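Local coordinates for protein DNA methyltransferase (Nicotiana tabacum, PDB 4ONQ) that probably transfers methyl groups from S-adenosyl-L-methionine to cytosines of DNA, this chain being the catalytic domain of a plant DRM methyltransferase, at residues A[238-243]-A[264-269]; A[164-167]-A[173-176]; A[36-41]-A[343-348]; A[229-234]-A[245-250]. The protein carries 5 engineered substitutions. All coordinates share one frame; numbering follows the deposited sequence.

Interaction 1: A[238-243]-A[264-269]; sequences SGIGGG and EVNRDI. With SFG (sinefungin), chain C.
Gly239 and Ile240 meet Asn266 and Ile269 beside the bound sinefungin, and no hydrogen bond runs directly between the two segments; the polar link between them runs through the ligand. Taking the polar contacts first, Ile240 N donates to sinefungin OXT at 3.0 Å with an N-H...O angle of 154°, while Gly242 N sends a weak, bent bond to the other carboxylate oxygen, O. From the 264-269 side, Asn266 ND2 reaches the ribose hydroxyl O3' of sinefungin at 3.2 Å, again weakly (127°). The amide of Asn266 owes its setting to partners further out: OD1 accepts from Ser206 OG and ND2 also donates to Glu261 OE2, which together fix which way round the amide lies. Glu261 OE1 in turn binds both Gly239 N and the ligand.

This glycine-rich SGIGGG turn, following strand 231-236 and leading into helix 242-249, is the cofactor-binding loop of a class I, Rossmann-like methyltransferase. Gly241 sits at the N-cap, so the carboxylate lies by the start of the helix, whose dipole would be expected to favour a negative charge. Gly239 has positive phi, and its CA comes within 3.6 Å of sinefungin O3'.

The remaining contacts are van der Waals. Gly239 O rests on Asn266 CB at 3.2 Å. The branch methyl CG2 of Ile240 lies 3.6 Å from Asn266 OD1 and 3.9 Å from Ile269 CD1, the two isoleucines running side by side in the same direction. A chi1 of 59° sets the other branch of Ile240, CG1, between the backbone N and the carbonyl carbon, where it lies 3.2 Å from sinefungin OXT.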
loop_
_atom_site.group_PDB
_atom_site.type_symbol
_atom_site.label_atom_id
_atom_site.label_comp_id
_atom_site.label_asym_id
_atom_site.label_seq_id
_atom_site.Cartn_x
_atom_site.Cartn_y
_atom_site.Cartn_z
ATOM N N SER A 238 1.683 -5.872 -9.627
ATOM C CA SER A 238 1.700 -6.395 -8.263
ATOM C C SER A 238 2.886 -5.960 -7.405
ATOM O O SER A 238 2.847 -6.105 -6.184
ATOM C CB SER A 238 1.584 -7.921 -8.276
ATOM O OG SER A 238 2.451 -8.488 -9.235
ATOM N N GLY A 239 3.930 -5.442 -8.047
ATOM C CA GLY A 239 5.098 -4.926 -7.352
ATOM C C GLY A 239 5.785 -5.931 -6.445
ATOM O O GLY A 239 6.211 -6.998 -6.887
ATOM N N ILE A 240 5.893 -5.585 -5.168
ATOM C CA ILE A 240 6.486 -6.483 -4.188
ATOM C C ILE A 240 5.414 -7.291 -3.451
ATOM O O ILE A 240 5.660 -7.851 -2.378
ATOM C CB ILE A 240 7.381 -5.729 -3.183
ATOM C CG1 ILE A 240 6.584 -4.671 -2.427
ATOM C CG2 ILE A 240 8.549 -5.080 -3.897
ATOM C CD1 ILE A 240 7.407 -3.951 -1.393
ATOM N N GLY A 241 4.222 -7.336 -4.032
ATOM C CA GLY A 241 3.177 -8.225 -3.561
ATOM C C GLY A 241 2.439 -7.807 -2.303
ATOM O O GLY A 241 2.171 -8.642 -1.439
ATOM N N GLY A 242 2.096 -6.527 -2.202
ATOM C CA GLY A 242 1.316 -6.033 -1.079
ATOM C C GLY A 242 -0.004 -6.769 -0.886
ATOM O O GLY A 242 -0.356 -7.149 0.235
ATOM N N GLY A 243 -0.728 -6.984 -1.981
ATOM C CA GLY A 243 -1.998 -7.689 -1.929
ATOM C C GLY A 243 -1.861 -9.102 -1.393
ATOM O O GLY A 243 -2.585 -9.506 -0.483
ATOM N N GLU A 264 11.770 -7.204 -12.874
ATOM C CA GLU A 264 12.306 -8.519 -12.531
ATOM C C GLU A 264 12.704 -8.587 -11.062
ATOM O O GLU A 264 12.568 -9.614 -10.403
ATOM C CB GLU A 264 13.515 -8.854 -13.404
ATOM C CG GLU A 264 14.087 -10.239 -13.134
ATOM C CD GLU A 264 15.353 -10.521 -13.919
ATOM O OE1 GLU A 264 15.609 -9.818 -14.920
ATOM O OE2 GLU A 264 16.095 -11.443 -13.528
ATOM N N VAL A 265 13.209 -7.476 -10.558
ATOM C CA VAL A 265 13.567 -7.348 -9.156
ATOM C C VAL A 265 12.338 -7.576 -8.247
ATOM O O VAL A 265 12.397 -8.341 -7.260
ATOM C CB VAL A 265 14.263 -5.973 -8.951
ATOM C CG1 VAL A 265 13.667 -5.198 -7.806
ATOM C CG2 VAL A 265 15.779 -6.150 -8.825
ATOM N N ASN A 266 11.212 -6.961 -8.612
ATOM C CA ASN A 266 9.951 -7.171 -7.897
ATOM C C ASN A 266 9.453 -8.620 -7.979
ATOM O O ASN A 266 9.083 -9.223 -6.959
ATOM C CB ASN A 266 8.872 -6.209 -8.402
ATOM C CG ASN A 266 9.161 -4.759 -8.041
ATOM O OD1 ASN A 266 10.000 -4.467 -7.187
ATOM N ND2 ASN A 266 8.455 -3.840 -8.692
ATOM N N ARG A 267 9.451 -9.168 -9.192
ATOM C CA ARG A 267 9.063 -10.559 -9.423
ATOM C C ARG A 267 9.866 -11.526 -8.561
ATOM O O ARG A 267 9.308 -12.412 -7.912
ATOM C CB ARG A 267 9.209 -10.937 -10.902
ATOM C CG ARG A 267 8.155 -10.320 -11.813
ATOM C CD ARG A 267 8.119 -11.004 -13.178
ATOM N NE ARG A 267 9.427 -11.022 -13.832
ATOM C CZ ARG A 267 9.863 -10.082 -14.664
ATOM N NH1 ARG A 267 11.066 -10.186 -15.211
ATOM N NH2 ARG A 267 9.099 -9.036 -14.951
ATOM N N ASP A 268 11.182 -11.344 -8.551
ATOM C CA ASP A 268 12.065 -12.167 -7.736
ATOM C C ASP A 268 11.790 -12.020 -6.236
ATOM O O ASP A 268 11.871 -12.998 -5.480
ATOM C CB ASP A 268 13.525 -11.842 -8.043
ATOM C CG ASP A 268 13.927 -12.258 -9.438
ATOM O OD1 ASP A 268 13.291 -13.192 -9.975
ATOM O OD2 ASP A 268 14.871 -11.657 -9.997
ATOM N N ILE A 269 11.481 -10.798 -5.808
ATOM C CA ILE A 269 11.136 -10.566 -4.409
ATOM C C ILE A 269 9.912 -11.399 -4.028
ATOM O O ILE A 269 9.881 -12.078 -2.980
ATOM C CB ILE A 269 10.870 -9.063 -4.136
ATOM C CG1 ILE A 269 12.191 -8.309 -3.992
ATOM C CG2 ILE A 269 10.048 -8.877 -2.881
ATOM C CD1 ILE A 269 12.054 -6.812 -4.169
HETATM N N SFG C . 1.113 -2.936 -5.850
HETATM C CA SFG C . 2.580 -2.840 -5.732
HETATM C C SFG C . 2.928 -3.184 -4.286
HETATM O O SFG C . 1.987 -3.304 -3.475
HETATM O OXT SFG C . 4.136 -3.392 -4.044
HETATM C CB SFG C . 3.007 -1.422 -6.151
HETATM C CG SFG C . 2.684 -1.378 -7.643
HETATM C CD SFG C . 2.912 -0.103 -8.482
HETATM N NE SFG C . 2.093 1.030 -8.042
HETATM C "C5'" SFG C . 2.567 -0.633 -9.886
HETATM C "C4'" SFG C . 3.721 -1.664 -9.998
HETATM O "O4'" SFG C . 3.572 -1.298 -11.448
HETATM C "C3'" SFG C . 5.231 -1.566 -10.167
HETATM O "O3'" SFG C . 5.829 -2.851 -10.174
HETATM C "C2'" SFG C . 5.387 -0.863 -11.458
HETATM O "O2'" SFG C . 6.755 -0.930 -11.873
HETATM C "C1'" SFG C . 4.601 -2.002 -12.157
HETATM N N9 SFG C . 4.496 -1.723 -13.610
HETATM C C8 SFG C . 4.849 -0.661 -14.315
HETATM N N7 SFG C . 4.511 -0.871 -15.584
HETATM C C5 SFG C . 3.919 -2.063 -15.671
HETATM C C6 SFG C . 3.403 -2.737 -16.705
HETATM N N6 SFG C . 3.468 -2.146 -17.896
HETATM N N1 SFG C . 2.846 -3.946 -16.568
HETATM C C2 SFG C . 2.808 -4.517 -15.296
HETATM N N3 SFG C . 3.355 -3.793 -14.232
HETATM C C4 SFG C . 3.876 -2.571 -14.439
#

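Interaction 2: A[164-167]-A[173-176]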
loop_
_atom_site.group_PDB
_atom_site.type_symbol
_atom_site.label_atom_id
_atom_site.label_comp_id
_atom_site.label_asym_id
_atom_site.label_seq_id
_atom_site.Cartn_x
_atom_site.Cartn_y
_atom_site.Cartn_z
ATOM N N TRP A 164 11.273 15.241 3.572
ATOM C CA TRP A 164 12.087 14.070 3.270
ATOM C C TRP A 164 11.897 12.918 4.249
ATOM O O TRP A 164 12.586 11.905 4.147
ATOM C CB TRP A 164 13.566 14.463 3.222
ATOM C CG TRP A 164 13.894 15.344 2.068
ATOM C CD1 TRP A 164 13.936 16.708 2.062
ATOM C CD2 TRP A 164 14.217 14.925 0.739
ATOM N NE1 TRP A 164 14.277 17.163 0.811
ATOM C CE2 TRP A 164 14.454 16.090 -0.019
ATOM C CE3 TRP A 164 14.347 13.677 0.120
ATOM C CZ2 TRP A 164 14.797 16.046 -1.367
ATOM C CZ3 TRP A 164 14.695 13.635 -1.218
ATOM C CH2 TRP A 164 14.913 14.811 -1.948
ATOM N N ASN A 165 10.966 13.072 5.187
ATOM C CA ASN A 165 10.731 12.057 6.208
ATOM C C ASN A 165 12.012 11.701 6.964
ATOM O O ASN A 165 12.389 10.533 7.071
ATOM C CB ASN A 165 10.078 10.810 5.605
ATOM C CG ASN A 165 8.561 10.912 5.558
ATOM O OD1 ASN A 165 7.957 11.645 6.337
ATOM N ND2 ASN A 165 7.940 10.167 4.648
ATOM N N LEU A 166 12.684 12.727 7.478
ATOM C CA LEU A 166 13.889 12.527 8.268
ATOM C C LEU A 166 13.520 12.299 9.723
ATOM O O LEU A 166 12.599 12.920 10.239
ATOM C CB LEU A 166 14.811 13.732 8.132
ATOM C CG LEU A 166 15.197 14.028 6.687
ATOM C CD1 LEU A 166 16.002 15.302 6.617
ATOM C CD2 LEU A 166 15.977 12.872 6.081
ATOM N N VAL A 167 14.234 11.391 10.377
ATOM C CA VAL A 167 13.966 11.066 11.767
ATOM C C VAL A 167 15.233 11.291 12.581
ATOM O O VAL A 167 16.334 11.166 12.062
ATOM C CB VAL A 167 13.494 9.604 11.908
ATOM C CG1 VAL A 167 12.153 9.406 11.192
ATOM C CG2 VAL A 167 14.544 8.646 11.348
ATOM N N LYS A 173 21.669 14.813 14.879
ATOM C CA LYS A 173 21.689 13.876 13.758
ATOM C C LYS A 173 20.307 13.415 13.318
ATOM O O LYS A 173 19.635 12.662 14.030
ATOM C CB LYS A 173 22.548 12.658 14.087
ATOM C CG LYS A 173 23.964 12.998 14.506
ATOM C CD LYS A 173 24.846 11.767 14.482
ATOM C CE LYS A 173 24.296 10.702 15.416
ATOM N NZ LYS A 173 25.019 9.421 15.228
ATOM N N VAL A 174 19.888 13.869 12.141
ATOM C CA VAL A 174 18.715 13.301 11.498
ATOM C C VAL A 174 19.179 12.378 10.395
ATOM O O VAL A 174 20.297 12.502 9.890
ATOM C CB VAL A 174 17.784 14.363 10.882
ATOM C CG1 VAL A 174 17.097 15.174 11.972
ATOM C CG2 VAL A 174 18.552 15.248 9.927
ATOM N N ALA A 175 18.304 11.458 10.012
ATOM C CA ALA A 175 18.627 10.469 9.000
ATOM C C ALA A 175 17.382 10.119 8.211
ATOM O O ALA A 175 16.271 10.184 8.731
ATOM C CB ALA A 175 19.204 9.228 9.657
ATOM N N PRO A 176 17.559 9.754 6.942
ATOM C CA PRO A 176 16.405 9.168 6.259
ATOM C C PRO A 176 16.099 7.789 6.850
ATOM O O PRO A 176 16.975 7.190 7.481
ATOM C CB PRO A 176 16.882 9.040 4.811
ATOM C CG PRO A 176 18.390 8.950 4.916
ATOM C CD PRO A 176 18.772 9.780 6.107
#
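Leu166 and Val174 meet through their CB atoms, 4.1 Å apart, with the two side chains slanting across one another. Further out, Leu166 CD1 passes Val174 CG2, while the second methyl, CD2, comes 3.6 Å from Pro176 N and 4.1 Å from Pro176 CB. The leucine thus spans Val174 and Pro176, one methyl on each. Val167 and Ala175 share the other face of the ribbon. Chi1 of -64° leaves Val167 CG2 between the backbone N and the carbonyl carbon, and there it lies 3.5 Å from Ala175 O.

In the backbone, Val167 and Ala175 form an antiparallel hydrogen-bonded pair. Val167 N to Ala175 O is 2.9 Å and nearly straight at 170°; the return bond, Ala175 N to Val167 O, is equally long but more bent (147°). Val174 CA adds a CA-H...O contact of 3.2 Å to Val167 O.

The pair belongs to a two-stranded beta hairpin that follows helix 151-164. Leu166 and Val174 both pack on Ile138 of helix 132-143, whereas Val167, on the face it shares with Ala175, touches Trp113 and Leu122 in loops.

Interaction 3: A[36-41]-A[343-348]; sequences GPPFFY and RILDLV
One face of the Phe40 ring is taken by Leu345, whose methyl CD2 stands 3.5 Å above the plane, displaced toward the CG end. That is a CH-pi contact: CD2 lies 3.8 Å from the centroid of the Phe40 ring and 22° off its normal, with Phe40 CG as its nearest atom. The two side chains cross at about a right angle, so the leucine drops onto the ring instead of running along it. Phe40 gets there with chi1 at 77°, which holds CG between the backbone N and the carbonyl carbon and swings the ring over beside the helix. Elsewhere Phe40 also packs on Ile63 and Tyr341.

The second methyl of the same leucine, Leu345 CD1, turns along the strand. It touches Phe40 CB at 3.8 Å and Pro38 CG at 4.1 Å, so this one side chain spans two alternate residues of 36-41. Pro38 follows a cis peptide bond, and its ring points at the helix; CG is the atom that works, also meeting Val348 CG1 at 3.9 Å. Val348, three residues on from Leu345 along the helix, points to the strand as well. No hydrogen bond crosses between the segments; the strand is held at its backbone by others, with Asn85 gripping Phe40 N and Pro38 O, and Phe39 and Tyr41 paired to strand 309-312.

Pro38, just before the strand, and Phe40 within it face helix 337-352, which also reaches Val310 and Leu234 of neighbouring strands: a helix layer on one face of the central mixed sheet, as in the alpha/beta/alpha fold of Rossmann-like methyltransferases.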
loop_
_atom_site.group_PDB
_atom_site.type_symbol
_atom_site.label_atom_id
_atom_site.label_comp_id
_atom_site.label_asym_id
_atom_site.label_seq_id
_atom_site.Cartn_x
_atom_site.Cartn_y
_atom_site.Cartn_z
ATOM N N GLY A 36 -21.544 -9.030 -8.775
ATOM C CA GLY A 36 -21.151 -10.274 -9.407
ATOM C C GLY A 36 -19.671 -10.555 -9.259
ATOM O O GLY A 36 -18.890 -9.657 -8.944
ATOM N N PRO A 37 -19.276 -11.817 -9.467
ATOM C CA PRO A 37 -17.862 -12.201 -9.510
ATOM C C PRO A 37 -17.218 -11.680 -10.787
ATOM O O PRO A 37 -17.880 -11.641 -11.825
ATOM C CB PRO A 37 -17.917 -13.732 -9.542
ATOM C CG PRO A 37 -19.279 -14.089 -9.049
ATOM C CD PRO A 37 -20.164 -12.987 -9.526
ATOM N N PRO A 38 -15.935 -11.294 -10.724
ATOM C CA PRO A 38 -15.051 -11.390 -9.561
ATOM C C PRO A 38 -15.157 -10.172 -8.658
ATOM O O PRO A 38 -15.838 -9.205 -9.007
ATOM C CB PRO A 38 -13.671 -11.382 -10.205
ATOM C CG PRO A 38 -13.841 -10.440 -11.350
ATOM C CD PRO A 38 -15.242 -10.690 -11.878
ATOM N N PHE A 39 -14.492 -10.230 -7.508
ATOM C CA PHE A 39 -14.293 -9.047 -6.683
ATOM C C PHE A 39 -13.126 -8.267 -7.263
ATOM O O PHE A 39 -12.157 -8.858 -7.736
ATOM C CB PHE A 39 -13.989 -9.431 -5.237
ATOM C CG PHE A 39 -15.200 -9.836 -4.451
ATOM C CD1 PHE A 39 -16.157 -8.898 -4.101
ATOM C CD2 PHE A 39 -15.379 -11.151 -4.053
ATOM C CE1 PHE A 39 -17.271 -9.263 -3.370
ATOM C CE2 PHE A 39 -16.495 -11.523 -3.323
ATOM C CZ PHE A 39 -17.441 -10.577 -2.982
ATOM N N PHE A 40 -13.212 -6.943 -7.248
ATOM C CA PHE A 40 -12.088 -6.151 -7.724
ATOM C C PHE A 40 -11.719 -5.042 -6.758
ATOM O O PHE A 40 -12.567 -4.516 -6.039
ATOM C CB PHE A 40 -12.314 -5.615 -9.143
ATOM C CG PHE A 40 -13.239 -4.436 -9.218
ATOM C CD1 PHE A 40 -12.747 -3.142 -9.111
ATOM C CD2 PHE A 40 -14.596 -4.616 -9.431
ATOM C CE1 PHE A 40 -13.596 -2.050 -9.195
ATOM C CE2 PHE A 40 -15.451 -3.525 -9.516
ATOM C CZ PHE A 40 -14.948 -2.241 -9.400
ATOM N N TYR A 41 -10.439 -4.698 -6.760
ATOM C CA TYR A 41 -9.888 -3.735 -5.828
ATOM C C TYR A 41 -8.869 -2.898 -6.587
ATOM O O TYR A 41 -7.860 -3.418 -7.058
ATOM C CB TYR A 41 -9.223 -4.488 -4.678
ATOM C CG TYR A 41 -8.799 -3.649 -3.496
ATOM C CD1 TYR A 41 -9.709 -3.313 -2.487
ATOM C CD2 TYR A 41 -7.473 -3.224 -3.368
ATOM C CE1 TYR A 41 -9.306 -2.561 -1.390
ATOM C CE2 TYR A 41 -7.059 -2.479 -2.288
ATOM C CZ TYR A 41 -7.972 -2.146 -1.303
ATOM O OH TYR A 41 -7.534 -1.408 -0.227
ATOM N N ARG A 343 -9.580 -2.842 -19.019
ATOM C CA ARG A 343 -9.732 -3.796 -20.112
ATOM C C ARG A 343 -9.690 -5.217 -19.573
ATOM O O ARG A 343 -10.547 -6.049 -19.890
ATOM C CB ARG A 343 -8.605 -3.611 -21.130
ATOM C CG ARG A 343 -8.775 -4.403 -22.415
ATOM C CD ARG A 343 -7.461 -4.523 -23.183
ATOM N NE ARG A 343 -6.664 -5.661 -22.728
ATOM C CZ ARG A 343 -5.426 -5.572 -22.252
ATOM N NH1 ARG A 343 -4.825 -4.393 -22.173
ATOM N NH2 ARG A 343 -4.786 -6.666 -21.864
ATOM N N ILE A 344 -8.692 -5.487 -18.741
ATOM C CA ILE A 344 -8.501 -6.832 -18.210
ATOM C C ILE A 344 -9.608 -7.251 -17.243
ATOM O O ILE A 344 -10.122 -8.374 -17.329
ATOM C CB ILE A 344 -7.110 -6.980 -17.573
ATOM C CG1 ILE A 344 -6.050 -6.913 -18.671
ATOM C CG2 ILE A 344 -6.999 -8.274 -16.792
ATOM C CD1 ILE A 344 -4.684 -7.307 -18.220
ATOM N N LEU A 345 -9.984 -6.353 -16.337
ATOM C CA LEU A 345 -11.076 -6.638 -15.410
ATOM C C LEU A 345 -12.339 -6.970 -16.199
ATOM O O LEU A 345 -13.036 -7.944 -15.901
ATOM C CB LEU A 345 -11.322 -5.459 -14.466
ATOM C CG LEU A 345 -12.588 -5.514 -13.604
ATOM C CD1 LEU A 345 -12.643 -6.788 -12.780
ATOM C CD2 LEU A 345 -12.674 -4.299 -12.698
ATOM N N ASP A 346 -12.609 -6.173 -17.226
ATOM C CA ASP A 346 -13.788 -6.393 -18.049
ATOM C C ASP A 346 -13.739 -7.738 -18.776
ATOM O O ASP A 346 -14.737 -8.461 -18.812
ATOM C CB ASP A 346 -13.988 -5.245 -19.040
ATOM C CG ASP A 346 -15.369 -5.254 -19.653
ATOM O OD1 ASP A 346 -15.489 -5.594 -20.849
ATOM O OD2 ASP A 346 -16.338 -4.941 -18.928
ATOM N N LEU A 347 -12.588 -8.075 -19.351
ATOM C CA LEU A 347 -12.422 -9.383 -19.982
ATOM C C LEU A 347 -12.727 -10.516 -18.999
ATOM O O LEU A 347 -13.455 -11.456 -19.333
ATOM C CB LEU A 347 -11.008 -9.542 -20.549
ATOM C CG LEU A 347 -10.706 -8.892 -21.900
ATOM C CD1 LEU A 347 -9.206 -8.769 -22.107
ATOM C CD2 LEU A 347 -11.332 -9.699 -23.024
ATOM N N VAL A 348 -12.187 -10.413 -17.784
ATOM C CA VAL A 348 -12.379 -11.445 -16.761
ATOM C C VAL A 348 -13.848 -11.591 -16.340
ATOM O O VAL A 348 -14.376 -12.712 -16.254
ATOM C CB VAL A 348 -11.491 -11.181 -15.512
ATOM C CG1 VAL A 348 -11.898 -12.080 -14.361
ATOM C CG2 VAL A 348 -10.017 -11.376 -15.848
#

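Interaction 4: A[229-234]-A[245-250]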
loop_
_atom_site.group_PDB
_atom_site.type_symbol
_atom_site.label_atom_id
_atom_site.label_comp_id
_atom_site.label_asym_id
_atom_site.label_seq_id
_atom_site.Cartn_x
_atom_site.Cartn_y
_atom_site.Cartn_z
ATOM N N GLY A 229 -11.859 -22.529 0.544
ATOM C CA GLY A 229 -11.188 -23.373 -0.410
ATOM C C GLY A 229 -9.889 -22.767 -0.858
ATOM O O GLY A 229 -9.076 -23.391 -1.494
ATOM N N GLY A 230 -9.714 -21.503 -0.545
ATOM C CA GLY A 230 -8.603 -20.766 -1.063
ATOM C C GLY A 230 -9.072 -19.885 -2.178
ATOM O O GLY A 230 -10.111 -20.061 -2.743
ATOM N N ILE A 231 -8.263 -18.920 -2.481
ATOM C CA ILE A 231 -8.668 -17.880 -3.364
ATOM C C ILE A 231 -7.770 -17.831 -4.592
ATOM O O ILE A 231 -6.621 -18.172 -4.525
ATOM C CB ILE A 231 -8.778 -16.557 -2.578
ATOM C CG1 ILE A 231 -9.707 -15.603 -3.240
ATOM C CG2 ILE A 231 -7.456 -15.887 -2.342
ATOM C CD1 ILE A 231 -9.797 -14.326 -2.465
ATOM N N ASN A 232 -8.350 -17.475 -5.724
ATOM C CA ASN A 232 -7.627 -17.307 -6.964
ATOM C C ASN A 232 -7.520 -15.837 -7.246
ATOM O O ASN A 232 -8.489 -15.171 -7.260
ATOM C CB ASN A 232 -8.395 -17.969 -8.083
ATOM C CG ASN A 232 -8.084 -19.429 -8.236
ATOM O OD1 ASN A 232 -7.214 -19.951 -7.605
ATOM N ND2 ASN A 232 -8.797 -20.081 -9.104
ATOM N N VAL A 233 -6.324 -15.329 -7.459
ATOM C CA VAL A 233 -6.132 -13.889 -7.530
ATOM C C VAL A 233 -5.462 -13.469 -8.826
ATOM O O VAL A 233 -4.436 -14.028 -9.216
ATOM C CB VAL A 233 -5.254 -13.387 -6.370
ATOM C CG1 VAL A 233 -5.156 -11.873 -6.403
ATOM C CG2 VAL A 233 -5.808 -13.866 -5.042
ATOM N N LEU A 234 -6.048 -12.487 -9.499
ATOM C CA LEU A 234 -5.352 -11.811 -10.577
ATOM C C LEU A 234 -4.761 -10.531 -10.005
ATOM O O LEU A 234 -5.482 -9.565 -9.752
ATOM C CB LEU A 234 -6.288 -11.497 -11.739
ATOM C CG LEU A 234 -5.598 -10.852 -12.948
ATOM C CD1 LEU A 234 -4.405 -11.683 -13.356
ATOM C CD2 LEU A 234 -6.547 -10.689 -14.127
ATOM N N VAL A 245 0.500 -10.404 0.358
ATOM C CA VAL A 245 0.927 -10.382 1.749
ATOM C C VAL A 245 -0.244 -10.048 2.663
ATOM O O VAL A 245 -0.362 -10.597 3.756
ATOM C CB VAL A 245 2.085 -9.385 1.968
ATOM C CG1 VAL A 245 2.396 -9.222 3.449
ATOM C CG2 VAL A 245 3.319 -9.854 1.220
ATOM N N ALA A 246 -1.114 -9.155 2.205
ATOM C CA ALA A 246 -2.328 -8.838 2.947
ATOM C C ALA A 246 -3.214 -10.084 3.100
ATOM O O ALA A 246 -3.622 -10.425 4.207
ATOM C CB ALA A 246 -3.089 -7.708 2.268
ATOM N N LEU A 247 -3.498 -10.765 1.992
ATOM C CA LEU A 247 -4.292 -11.991 2.031
ATOM C C LEU A 247 -3.648 -13.042 2.918
ATOM O O LEU A 247 -4.332 -13.758 3.650
ATOM C CB LEU A 247 -4.473 -12.565 0.628
ATOM C CG LEU A 247 -5.228 -11.672 -0.353
ATOM C CD1 LEU A 247 -5.093 -12.221 -1.768
ATOM C CD2 LEU A 247 -6.693 -11.559 0.059
ATOM N N TYR A 248 -2.326 -13.135 2.851
ATOM C CA TYR A 248 -1.600 -14.124 3.638
ATOM C C TYR A 248 -1.689 -13.832 5.129
ATOM O O TYR A 248 -1.889 -14.737 5.938
ATOM C CB TYR A 248 -0.145 -14.200 3.194
ATOM C CG TYR A 248 0.732 -15.024 4.106
ATOM C CD1 TYR A 248 0.710 -16.411 4.056
ATOM C CD2 TYR A 248 1.590 -14.412 5.014
ATOM C CE1 TYR A 248 1.518 -17.169 4.885
ATOM C CE2 TYR A 248 2.404 -15.159 5.843
ATOM C CZ TYR A 248 2.365 -16.538 5.771
ATOM O OH TYR A 248 3.171 -17.288 6.599
ATOM N N ARG A 249 -1.553 -12.566 5.500
ATOM C CA ARG A 249 -1.593 -12.204 6.912
ATOM C C ARG A 249 -3.004 -12.351 7.462
ATOM O O ARG A 249 -3.200 -12.511 8.667
ATOM C CB ARG A 249 -1.065 -10.786 7.118
ATOM C CG ARG A 249 0.406 -10.652 6.771
ATOM C CD ARG A 249 0.947 -9.288 7.120
ATOM N NE ARG A 249 0.839 -9.007 8.551
ATOM C CZ ARG A 249 0.996 -7.799 9.080
ATOM N NH1 ARG A 249 1.263 -6.758 8.296
ATOM N NH2 ARG A 249 0.877 -7.635 10.390
ATOM N N LEU A 250 -3.979 -12.307 6.559
ATOM C CA LEU A 250 -5.381 -12.467 6.911
ATOM C C LEU A 250 -5.703 -13.936 7.145
ATOM O O LEU A 250 -6.763 -14.277 7.668
ATOM C CB LEU A 250 -6.273 -11.914 5.799
ATOM C CG LEU A 250 -6.439 -10.396 5.741
ATOM C CD1 LEU A 250 -7.147 -9.970 4.465
ATOM C CD2 LEU A 250 -7.203 -9.923 6.949
#
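Leu247 holds CG anti to its carbonyl carbon (chi1 -62°) and runs out extended (chi2 168°), bringing CD1 to the strand, and Val233 answers with chi1 at -176°, which sets its CG2 anti to the carbonyl carbon and facing the leucine. The two side chains reach each other end to end. They join the first strand and the helix of a beta-alpha-beta unit, strand 231-236, helix 242-249 and strand 254-260, a unit of the Rossmann-like methyltransferase fold.

Ile231, two residues before Val233, points its CB to the same side of the strand and offers CG2, but more loosely. The backbones stand well apart: the nearest CA atoms, of Ile231 and Leu247, are 9.1 Å apart, and one leucine fills the interval. Only apolar groups meet, and all three are buried. Leu254 of the next strand touches both Ile231 and Leu247, while Leu220 of helix 213-220 packs on the leucine as well, so the leucine is shared by the sheet and a second helix.

A single methyl carries both cross-contacts: Leu247 CD1 lies 3.7 Å from Val233 CG2 and 4.4 Å from Ile231 CG2.

Interactions 1, 3 and 4 are buried and belong to the Rossmann-like part of the domain, whereas interaction 2 is a partly buried hairpin, its centre about 42 Å from that of interaction 3. Interactions 1 and 4 use the two ends of helix 242-249: the loop and first residue at its start offer backbone N-H groups to the ligand, that of Gly242 weakly, and the later turn gives only methyls to the sheet. Interactions 3 and 4 both bring a helix against the central sheet by apolar contact, and they touch where Ile344 CG2 meets Leu234 CD2 at 3.6 Å. Of the four, interaction 2 alone has hydrogen bonds directly between its segments, since it pairs strand with strand.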